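Local coordinates for aspartate-semialdehyde dehydrogenase (Thermus thermophilus, PDB 2YV3), which probably catalyses the NADPH-dependent reductive dephosphorylation of L-aspartyl-4-phosphate to L-aspartate-semialdehyde, a shared step of lysine, methionine and threonine biosynthesis, at residues R96-N109 against R205-F218. Residues are numbered along the deposited sequence; the frame is centred on the assembly and turned at random.
Sequences RYEPWVPLVVPEVN and REEMKVVWETHKIF
Extended from end to end, with CG trans to the backbone N (chi1 179°), Lys-216 reaches from its helix into the loop 96-109 and delivers NZ to main-chain oxygens. It donates to Arg-96 O and Val-101 O, each 2.8 Å from NZ and met nearly head-on, and weakly to Glu-98 O, so one ammonium ties together both ends of the Glu-98 to Val-101 type I turn and the carbonyl of Arg-96, two residues before it. A methionine in its place would probably leave these carbonyls without their common donor and let the turn shift against the helix. Leu-103 lies beside the lysine stem, its CB 3.9 Å from Lys-216 CD; chi1 of -176° turns its CG onto Ile-217 CG1. Asn-109 ND2 adds a weak bond to Ile-217 O. At the other end, Trp-212 sets its edge toward the face of the Tyr-97 ring in a T-shaped pair, planes at 76°, while Arg-205 NH2 comes in at the ring's edge, 3.3 Å from Tyr-97 CE2. Tyr-97 OH bonds to Ser-93. Glu-213 OE1 lies over the face of the Arg-96 guanidinium, 3.1 Å from NH1, a purely ionic pairing; its OE2 bonds to Thr-127. Arg-96 is predicted to bind phosphate, and Lys-209 lies about 6 Å, side chain to side chain, from the predicted nucleophile Cys-125. The contact thus joins the nucleotide-binding and dimerisation domains beside the probable active site, with Leu-103 resting on strand 119-121, Val-108 on helix 125-141, and Val-210 and Thr-214 turned to strand 224-228.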
ATOM      1  N   ARG A  96      -6.302  26.632  -3.802  1.00 23.28           N
ATOM      2  CA  ARG A  96      -7.222  25.591  -3.335  1.00 22.25           C
ATOM      3  C   ARG A  96      -7.945  25.895  -2.036  1.00 17.54           C
ATOM      4  O   ARG A  96      -9.162  25.805  -1.960  1.00 24.32           O
ATOM      5  CB  ARG A  96      -6.486  24.275  -3.125  1.00 32.25           C
ATOM      6  CG  ARG A  96      -6.224  23.441  -4.351  1.00 25.15           C
ATOM      7  CD  ARG A  96      -5.436  22.221  -3.913  1.00 28.87           C
ATOM      8  NE  ARG A  96      -4.807  21.524  -5.026  1.00 37.63           N
ATOM      9  CZ  ARG A  96      -3.862  20.610  -4.872  1.00 37.94           C
ATOM     10  NH1 ARG A  96      -3.455  20.291  -3.653  1.00 32.79           N
ATOM     11  NH2 ARG A  96      -3.306  20.033  -5.928  1.00 44.32           N
ATOM     12  N   TYR A  97      -7.184  26.231  -1.007  1.00 22.59           N
ATOM     13  CA  TYR A  97      -7.762  26.508   0.296  1.00 22.46           C
ATOM     14  C   TYR A  97      -8.102  27.960   0.463  1.00 20.93           C
ATOM     15  O   TYR A  97      -7.906  28.520   1.522  1.00 25.23           O
ATOM     16  CB  TYR A  97      -6.790  26.054   1.384  1.00 25.76           C
ATOM     17  CG  TYR A  97      -6.047  24.816   0.947  1.00 35.45           C
ATOM     18  CD1 TYR A  97      -6.735  23.633   0.668  1.00 17.11           C
ATOM     19  CD2 TYR A  97      -4.683  24.866   0.660  1.00 30.49           C
ATOM     20  CE1 TYR A  97      -6.093  22.546   0.104  1.00 21.95           C
ATOM     21  CE2 TYR A  97      -4.033  23.774   0.093  1.00 38.19           C
ATOM     22  CZ  TYR A  97      -4.751  22.621  -0.180  1.00 23.52           C
ATOM     23  OH  TYR A  97      -4.118  21.539  -0.728  1.00 35.80           O
ATOM     24  N   GLU A  98      -8.625  28.577  -0.586  1.00 31.84           N
ATOM     25  CA  GLU A  98      -8.986  29.985  -0.496  1.00 30.00           C
ATOM     26  C   GLU A  98     -10.495  30.164  -0.731  1.00 30.36           C
ATOM     27  O   GLU A  98     -11.022  29.749  -1.756  1.00 29.11           O
ATOM     28  CB  GLU A  98      -8.162  30.791  -1.501  1.00 35.88           C
ATOM     29  CG  GLU A  98      -6.766  30.204  -1.808  1.00 45.22           C
ATOM     30  CD  GLU A  98      -5.875  29.922  -0.572  1.00 47.12           C
ATOM     31  OE1 GLU A  98      -5.705  30.824   0.282  1.00 39.03           O
ATOM     32  OE2 GLU A  98      -5.327  28.794  -0.470  1.00 33.82           O
ATOM     33  N   PRO A  99     -11.200  30.772   0.243  1.00 36.48           N
ATOM     34  CA  PRO A  99     -12.639  31.081   0.315  1.00 40.24           C
ATOM     35  C   PRO A  99     -13.339  31.670  -0.932  1.00 43.83           C
ATOM     36  O   PRO A  99     -14.570  31.689  -1.018  1.00 34.00           O
ATOM     37  CB  PRO A  99     -12.715  32.035   1.501  1.00 42.49           C
ATOM     38  CG  PRO A  99     -11.648  31.512   2.400  1.00 40.19           C
ATOM     39  CD  PRO A  99     -10.509  31.250   1.456  1.00 37.14           C
ATOM     40  N   TRP A 100     -12.568  32.143  -1.900  1.00 48.26           N
ATOM     41  CA  TRP A 100     -13.175  32.733  -3.083  1.00 44.87           C
ATOM     42  C   TRP A 100     -13.016  31.858  -4.324  1.00 42.39           C
ATOM     43  O   TRP A 100     -13.570  32.173  -5.383  1.00 42.55           O
ATOM     44  CB  TRP A 100     -12.564  34.129  -3.327  1.00 39.54           C
ATOM     45  CG  TRP A 100     -11.272  34.146  -4.124  1.00 36.54           C
ATOM     46  CD1 TRP A 100     -11.123  33.853  -5.451  1.00 35.86           C
ATOM     47  CD2 TRP A 100      -9.982  34.573  -3.666  1.00 33.60           C
ATOM     48  NE1 TRP A 100      -9.826  34.082  -5.847  1.00 26.43           N
ATOM     49  CE2 TRP A 100      -9.105  34.522  -4.771  1.00 23.81           C
ATOM     50  CE3 TRP A 100      -9.480  34.997  -2.426  1.00 41.13           C
ATOM     51  CZ2 TRP A 100      -7.765  34.880  -4.678  1.00 29.67           C
ATOM     52  CZ3 TRP A 100      -8.140  35.355  -2.335  1.00 29.05           C
ATOM     53  CH2 TRP A 100      -7.300  35.293  -3.455  1.00 35.06           C
ATOM     54  N   VAL A 101     -12.256  30.770  -4.199  1.00 35.47           N
ATOM     55  CA  VAL A 101     -12.019  29.877  -5.330  1.00 24.66           C
ATOM     56  C   VAL A 101     -12.666  28.511  -5.197  1.00 25.34           C
ATOM     57  O   VAL A 101     -12.461  27.809  -4.212  1.00 34.64           O
ATOM     58  CB  VAL A 101     -10.517  29.621  -5.552  1.00 27.44           C
ATOM     59  CG1 VAL A 101     -10.309  28.940  -6.901  1.00 23.63           C
ATOM     60  CG2 VAL A 101      -9.733  30.923  -5.457  1.00 30.92           C
ATOM     61  N   PRO A 102     -13.443  28.104  -6.208  1.00 26.03           N
ATOM     62  CA  PRO A 102     -14.094  26.800  -6.167  1.00 28.08           C
ATOM     63  C   PRO A 102     -13.093  25.693  -6.443  1.00 36.72           C
ATOM     64  O   PRO A 102     -12.227  25.835  -7.306  1.00 39.49           O
ATOM     65  CB  PRO A 102     -15.132  26.907  -7.268  1.00 31.94           C
ATOM     66  CG  PRO A 102     -14.435  27.777  -8.265  1.00 34.03           C
ATOM     67  CD  PRO A 102     -13.860  28.858  -7.401  1.00 31.93           C
ATOM     68  N   LEU A 103     -13.206  24.605  -5.682  1.00 38.77           N
ATOM     69  CA  LEU A 103     -12.359  23.426  -5.829  1.00 27.06           C
ATOM     70  C   LEU A 103     -13.331  22.419  -6.449  1.00 24.06           C
ATOM     71  O   LEU A 103     -14.217  21.889  -5.775  1.00 20.67           O
ATOM     72  CB  LEU A 103     -11.867  22.969  -4.450  1.00 29.20           C
ATOM     73  CG  LEU A 103     -10.883  21.798  -4.344  1.00 32.33           C
ATOM     74  CD1 LEU A 103      -9.721  21.981  -5.304  1.00 39.88           C
ATOM     75  CD2 LEU A 103     -10.387  21.706  -2.916  1.00 32.66           C
ATOM     76  N   VAL A 104     -13.155  22.166  -7.741  1.00 22.99           N
ATOM     77  CA  VAL A 104     -14.060  21.304  -8.494  1.00 22.67           C
ATOM     78  C   VAL A 104     -13.610  19.975  -9.120  1.00 26.83           C
ATOM     79  O   VAL A 104     -12.471  19.796  -9.539  1.00 33.19           O
ATOM     80  CB  VAL A 104     -14.704  22.142  -9.628  1.00 17.03           C
ATOM     81  CG1 VAL A 104     -15.727  21.324 -10.409  1.00 11.65           C
ATOM     82  CG2 VAL A 104     -15.350  23.372  -9.033  1.00 27.74           C
ATOM     83  N   VAL A 105     -14.550  19.040  -9.157  1.00 33.17           N
ATOM     84  CA  VAL A 105     -14.382  17.754  -9.815  1.00 29.80           C
ATOM     85  C   VAL A 105     -15.754  17.650 -10.484  1.00 38.58           C
ATOM     86  O   VAL A 105     -16.778  17.512  -9.802  1.00 33.78           O
ATOM     87  CB  VAL A 105     -14.185  16.603  -8.839  1.00 28.64           C
ATOM     88  CG1 VAL A 105     -14.054  15.302  -9.618  1.00 29.01           C
ATOM     89  CG2 VAL A 105     -12.940  16.835  -8.014  1.00 35.08           C
ATOM     90  N   PRO A 106     -15.796  17.781 -11.825  1.00 38.23           N
ATOM     91  CA  PRO A 106     -17.021  17.723 -12.633  1.00 36.23           C
ATOM     92  C   PRO A 106     -18.054  16.638 -12.290  1.00 32.11           C
ATOM     93  O   PRO A 106     -19.238  16.774 -12.616  1.00 29.03           O
ATOM     94  CB  PRO A 106     -16.476  17.610 -14.054  1.00 34.03           C
ATOM     95  CG  PRO A 106     -15.261  18.474 -13.988  1.00 30.38           C
ATOM     96  CD  PRO A 106     -14.622  18.028 -12.685  1.00 32.06           C
ATOM     97  N   GLU A 107     -17.617  15.563 -11.646  1.00 24.91           N
ATOM     98  CA  GLU A 107     -18.553  14.517 -11.271  1.00 28.21           C
ATOM     99  C   GLU A 107     -19.341  14.939 -10.046  1.00 28.77           C
ATOM    100  O   GLU A 107     -20.435  14.440  -9.798  1.00 25.14           O
ATOM    101  CB  GLU A 107     -17.825  13.213 -10.972  1.00 27.01           C
ATOM    102  CG  GLU A 107     -17.244  12.566 -12.198  1.00 37.85           C
ATOM    103  CD  GLU A 107     -16.316  13.495 -12.939  1.00 48.33           C
ATOM    104  OE1 GLU A 107     -15.498  14.175 -12.270  1.00 53.87           O
ATOM    105  OE2 GLU A 107     -16.398  13.545 -14.187  1.00 54.48           O
ATOM    106  N   VAL A 108     -18.778  15.880  -9.296  1.00 35.84           N
ATOM    107  CA  VAL A 108     -19.396  16.375  -8.077  1.00 31.39           C
ATOM    108  C   VAL A 108     -20.025  17.755  -8.202  1.00 36.36           C
ATOM    109  O   VAL A 108     -21.171  17.892  -8.633  1.00 39.98           O
ATOM    110  CB  VAL A 108     -18.377  16.425  -6.916  1.00 29.05           C
ATOM    111  CG1 VAL A 108     -19.070  16.893  -5.643  1.00 28.72           C
ATOM    112  CG2 VAL A 108     -17.730  15.053  -6.719  1.00 38.90           C
ATOM    113  N   ASN A 109     -19.260  18.779  -7.843  1.00 33.63           N
ATOM    114  CA  ASN A 109     -19.755  20.147  -7.842  1.00 33.56           C
ATOM    115  C   ASN A 109     -19.589  21.039  -9.077  1.00 34.42           C
ATOM    116  O   ASN A 109     -19.263  22.213  -8.926  1.00 38.37           O
ATOM    117  CB  ASN A 109     -19.186  20.878  -6.612  1.00 36.41           C
ATOM    118  CG  ASN A 109     -17.672  20.714  -6.467  1.00 41.30           C
ATOM    119  OD1 ASN A 109     -16.915  20.926  -7.416  1.00 41.74           O
ATOM    120  ND2 ASN A 109     -17.230  20.345  -5.273  1.00 32.97           N
ATOM    121  N   ARG A 205       1.413  16.863   4.474  1.00 28.15           N
ATOM    122  CA  ARG A 205       0.551  17.761   3.713  1.00 28.15           C
ATOM    123  C   ARG A 205      -0.284  16.947   2.742  1.00 23.15           C
ATOM    124  O   ARG A 205      -1.436  17.262   2.510  1.00 32.78           O
ATOM    125  CB  ARG A 205       1.384  18.810   2.955  1.00 40.43           C
ATOM    126  CG  ARG A 205       0.622  19.566   1.861  1.00 43.52           C
ATOM    127  CD  ARG A 205       0.655  21.092   2.042  1.00 51.28           C
ATOM    128  NE  ARG A 205       0.057  21.779   0.890  1.00 53.43           N
ATOM    129  CZ  ARG A 205      -0.176  23.089   0.816  1.00 48.01           C
ATOM    130  NH1 ARG A 205       0.134  23.887   1.829  1.00 51.21           N
ATOM    131  NH2 ARG A 205      -0.737  23.601  -0.271  1.00 42.61           N
ATOM    132  N   GLU A 206       0.296  15.894   2.182  1.00 27.29           N
ATOM    133  CA  GLU A 206      -0.437  15.045   1.247  1.00 30.91           C
ATOM    134  C   GLU A 206      -1.635  14.419   1.960  1.00 27.49           C
ATOM    135  O   GLU A 206      -2.774  14.599   1.553  1.00 33.97           O
ATOM    136  CB  GLU A 206       0.474  13.943   0.710  1.00 35.15           C
ATOM    137  CG  GLU A 206      -0.085  13.210  -0.479  1.00 20.96           C
ATOM    138  CD  GLU A 206       0.044  13.983  -1.781  1.00 41.65           C
ATOM    139  OE1 GLU A 206       0.410  15.193  -1.777  1.00 40.26           O
ATOM    140  OE2 GLU A 206      -0.234  13.364  -2.830  1.00 42.38           O
ATOM    141  N   GLU A 207      -1.367  13.681   3.030  1.00 29.89           N
ATOM    142  CA  GLU A 207      -2.419  13.050   3.813  1.00 27.20           C
ATOM    143  C   GLU A 207      -3.514  14.058   4.140  1.00 28.49           C
ATOM    144  O   GLU A 207      -4.692  13.811   3.869  1.00 18.58           O
ATOM    145  CB  GLU A 207      -1.840  12.485   5.119  1.00 22.45           C
ATOM    146  CG  GLU A 207      -0.894  11.334   4.892  1.00 27.18           C
ATOM    147  CD  GLU A 207      -0.150  10.896   6.135  1.00 25.48           C
ATOM    148  OE1 GLU A 207       0.647  11.688   6.672  1.00 41.51           O
ATOM    149  OE2 GLU A 207      -0.360   9.752   6.577  1.00 34.45           O
ATOM    150  N   MET A 208      -3.105  15.195   4.710  1.00 26.68           N
ATOM    151  CA  MET A 208      -4.021  16.257   5.121  1.00 23.77           C
ATOM    152  C   MET A 208      -4.956  16.810   4.055  1.00 29.94           C
ATOM    153  O   MET A 208      -6.026  17.347   4.365  1.00 32.07           O
ATOM    154  CB  MET A 208      -3.235  17.395   5.763  1.00 25.28           C
ATOM    155  CG  MET A 208      -2.907  17.102   7.212  1.00 19.61           C
ATOM    156  SD  MET A 208      -4.324  16.243   7.949  1.00 27.87           S
ATOM    157  CE  MET A 208      -5.520  17.552   8.091  1.00 20.49           C
ATOM    158  N   LYS A 209      -4.552  16.651   2.801  1.00 27.19           N
ATOM    159  CA  LYS A 209      -5.329  17.109   1.666  1.00 16.48           C
ATOM    160  C   LYS A 209      -6.535  16.204   1.463  1.00 21.22           C
ATOM    161  O   LYS A 209      -7.631  16.693   1.179  1.00 22.27           O
ATOM    162  CB  LYS A 209      -4.431  17.130   0.430  1.00 17.31           C
ATOM    163  CG  LYS A 209      -3.338  18.174   0.567  1.00 15.19           C
ATOM    164  CD  LYS A 209      -2.105  17.887  -0.284  1.00 41.70           C
ATOM    165  CE  LYS A 209      -2.348  18.100  -1.775  1.00 47.42           C
ATOM    166  NZ  LYS A 209      -1.086  17.957  -2.560  1.00 39.39           N
ATOM    167  N   VAL A 210      -6.347  14.891   1.635  1.00 24.04           N
ATOM    168  CA  VAL A 210      -7.447  13.944   1.470  1.00 16.95           C
ATOM    169  C   VAL A 210      -8.630  14.429   2.285  1.00 21.18           C
ATOM    170  O   VAL A 210      -9.767  14.093   1.986  1.00 28.67           O
ATOM    171  CB  VAL A 210      -7.065  12.504   1.947  1.00 30.03           C
ATOM    172  CG1 VAL A 210      -8.266  11.558   1.822  1.00  1.26           C
ATOM    173  CG2 VAL A 210      -5.881  11.975   1.134  1.00 16.06           C
ATOM    174  N   VAL A 211      -8.353  15.235   3.308  1.00 30.44           N
ATOM    175  CA  VAL A 211      -9.386  15.786   4.188  1.00 21.30           C
ATOM    176  C   VAL A 211      -9.869  17.194   3.809  1.00 23.22           C
ATOM    177  O   VAL A 211     -11.030  17.371   3.445  1.00 30.27           O
ATOM    178  CB  VAL A 211      -8.897  15.843   5.642  1.00 25.54           C
ATOM    179  CG1 VAL A 211     -10.089  16.008   6.577  1.00 10.49           C
ATOM    180  CG2 VAL A 211      -8.096  14.598   5.974  1.00 14.13           C
ATOM    181  N   TRP A 212      -8.993  18.194   3.903  1.00 20.20           N
ATOM    182  CA  TRP A 212      -9.373  19.574   3.573  1.00 27.70           C
ATOM    183  C   TRP A 212     -10.015  19.706   2.183  1.00 33.61           C
ATOM    184  O   TRP A 212     -10.913  20.525   1.969  1.00 33.02           O
ATOM    185  CB  TRP A 212      -8.158  20.505   3.632  1.00 21.16           C
ATOM    186  CG  TRP A 212      -7.388  20.444   4.916  1.00 24.15           C
ATOM    187  CD1 TRP A 212      -7.870  20.131   6.156  1.00 25.59           C
ATOM    188  CD2 TRP A 212      -5.999  20.748   5.093  1.00 23.56           C
ATOM    189  NE1 TRP A 212      -6.864  20.217   7.090  1.00 24.53           N
ATOM    190  CE2 TRP A 212      -5.705  20.594   6.462  1.00 16.80           C
ATOM    191  CE3 TRP A 212      -4.970  21.137   4.220  1.00 18.12           C
ATOM    192  CZ2 TRP A 212      -4.434  20.815   6.983  1.00 22.21           C
ATOM    193  CZ3 TRP A 212      -3.710  21.360   4.736  1.00 22.09           C
ATOM    194  CH2 TRP A 212      -3.450  21.199   6.104  1.00 21.28           C
ATOM    195  N   GLU A 213      -9.544  18.913   1.230  1.00 27.43           N
ATOM    196  CA  GLU A 213     -10.110  18.982  -0.100  1.00 30.67           C
ATOM    197  C   GLU A 213     -11.487  18.339  -0.129  1.00 33.32           C
ATOM    198  O   GLU A 213     -12.395  18.861  -0.780  1.00 35.17           O
ATOM    199  CB  GLU A 213      -9.183  18.313  -1.113  1.00 27.55           C
ATOM    200  CG  GLU A 213      -7.981  19.164  -1.472  1.00 26.66           C
ATOM    201  CD  GLU A 213      -7.037  18.442  -2.393  1.00 39.38           C
ATOM    202  OE1 GLU A 213      -6.202  19.120  -3.030  1.00 37.30           O
ATOM    203  OE2 GLU A 213      -7.126  17.191  -2.468  1.00 40.98           O
ATOM    204  N   THR A 214     -11.643  17.217   0.577  1.00 26.50           N
ATOM    205  CA  THR A 214     -12.929  16.520   0.638  1.00 26.59           C
ATOM    206  C   THR A 214     -13.965  17.399   1.363  1.00 25.44           C
ATOM    207  O   THR A 214     -15.063  17.658   0.859  1.00 10.58           O
ATOM    208  CB  THR A 214     -12.809  15.171   1.405  1.00 32.89           C
ATOM    209  OG1 THR A 214     -11.871  14.310   0.742  1.00 22.52           O
ATOM    210  CG2 THR A 214     -14.157  14.474   1.469  1.00 31.22           C
ATOM    211  N   HIS A 215     -13.592  17.863   2.548  1.00 18.59           N
ATOM    212  CA  HIS A 215     -14.456  18.704   3.353  1.00 20.59           C
ATOM    213  C   HIS A 215     -15.007  19.904   2.580  1.00 28.36           C
ATOM    214  O   HIS A 215     -16.054  20.450   2.935  1.00 38.32           O
ATOM    215  CB  HIS A 215     -13.693  19.166   4.586  1.00 30.29           C
ATOM    216  CG  HIS A 215     -13.583  18.124   5.658  1.00 32.85           C
ATOM    217  ND1 HIS A 215     -12.968  18.366   6.870  1.00 38.21           N
ATOM    218  CD2 HIS A 215     -14.073  16.863   5.729  1.00 29.29           C
ATOM    219  CE1 HIS A 215     -13.091  17.301   7.643  1.00 38.60           C
ATOM    220  NE2 HIS A 215     -13.757  16.374   6.974  1.00 26.90           N
ATOM    221  N   LYS A 216     -14.310  20.304   1.521  1.00 25.74           N
ATOM    222  CA  LYS A 216     -14.749  21.431   0.701  1.00 23.89           C
ATOM    223  C   LYS A 216     -15.390  20.972  -0.613  1.00 27.55           C
ATOM    224  O   LYS A 216     -16.441  21.483  -1.013  1.00 31.65           O
ATOM    225  CB  LYS A 216     -13.573  22.363   0.394  1.00 20.00           C
ATOM    226  CG  LYS A 216     -13.946  23.550  -0.484  1.00 15.46           C
ATOM    227  CD  LYS A 216     -12.718  24.320  -0.921  1.00 25.56           C
ATOM    228  CE  LYS A 216     -13.097  25.565  -1.690  1.00 17.10           C
ATOM    229  NZ  LYS A 216     -11.924  26.479  -1.821  1.00 29.07           N
ATOM    230  N   ILE A 217     -14.743  20.018  -1.282  1.00 27.54           N
ATOM    231  CA  ILE A 217     -15.243  19.480  -2.543  1.00 28.73           C
ATOM    232  C   ILE A 217     -16.636  18.880  -2.344  1.00 28.29           C
ATOM    233  O   ILE A 217     -17.442  18.823  -3.267  1.00 33.97           O
ATOM    234  CB  ILE A 217     -14.275  18.403  -3.100  1.00 26.02           C
ATOM    235  CG1 ILE A 217     -12.940  19.057  -3.460  1.00 19.39           C
ATOM    236  CG2 ILE A 217     -14.885  17.713  -4.325  1.00 20.36           C
ATOM    237  CD1 ILE A 217     -11.828  18.081  -3.660  1.00 21.63           C
ATOM    238  N   PHE A 218     -16.918  18.446  -1.123  1.00 28.19           N
ATOM    239  CA  PHE A 218     -18.211  17.874  -0.787  1.00 27.33           C
ATOM    240  C   PHE A 218     -19.015  18.895   0.038  1.00 34.41           C
ATOM    241  O   PHE A 218     -20.245  18.802   0.175  1.00 21.45           O
ATOM    242  CB  PHE A 218     -18.001  16.584   0.011  1.00 21.01           C
ATOM    243  CG  PHE A 218     -17.437  15.455  -0.801  1.00 29.11           C
ATOM    244  CD1 PHE A 218     -16.813  15.695  -2.026  1.00 25.50           C
ATOM    245  CD2 PHE A 218     -17.482  14.148  -0.321  1.00 26.96           C
ATOM    246  CE1 PHE A 218     -16.243  14.658  -2.756  1.00 21.91           C
ATOM    247  CE2 PHE A 218     -16.912  13.106  -1.047  1.00 24.31           C
ATOM    248  CZ  PHE A 218     -16.290  13.363  -2.269  1.00 25.29           C
TER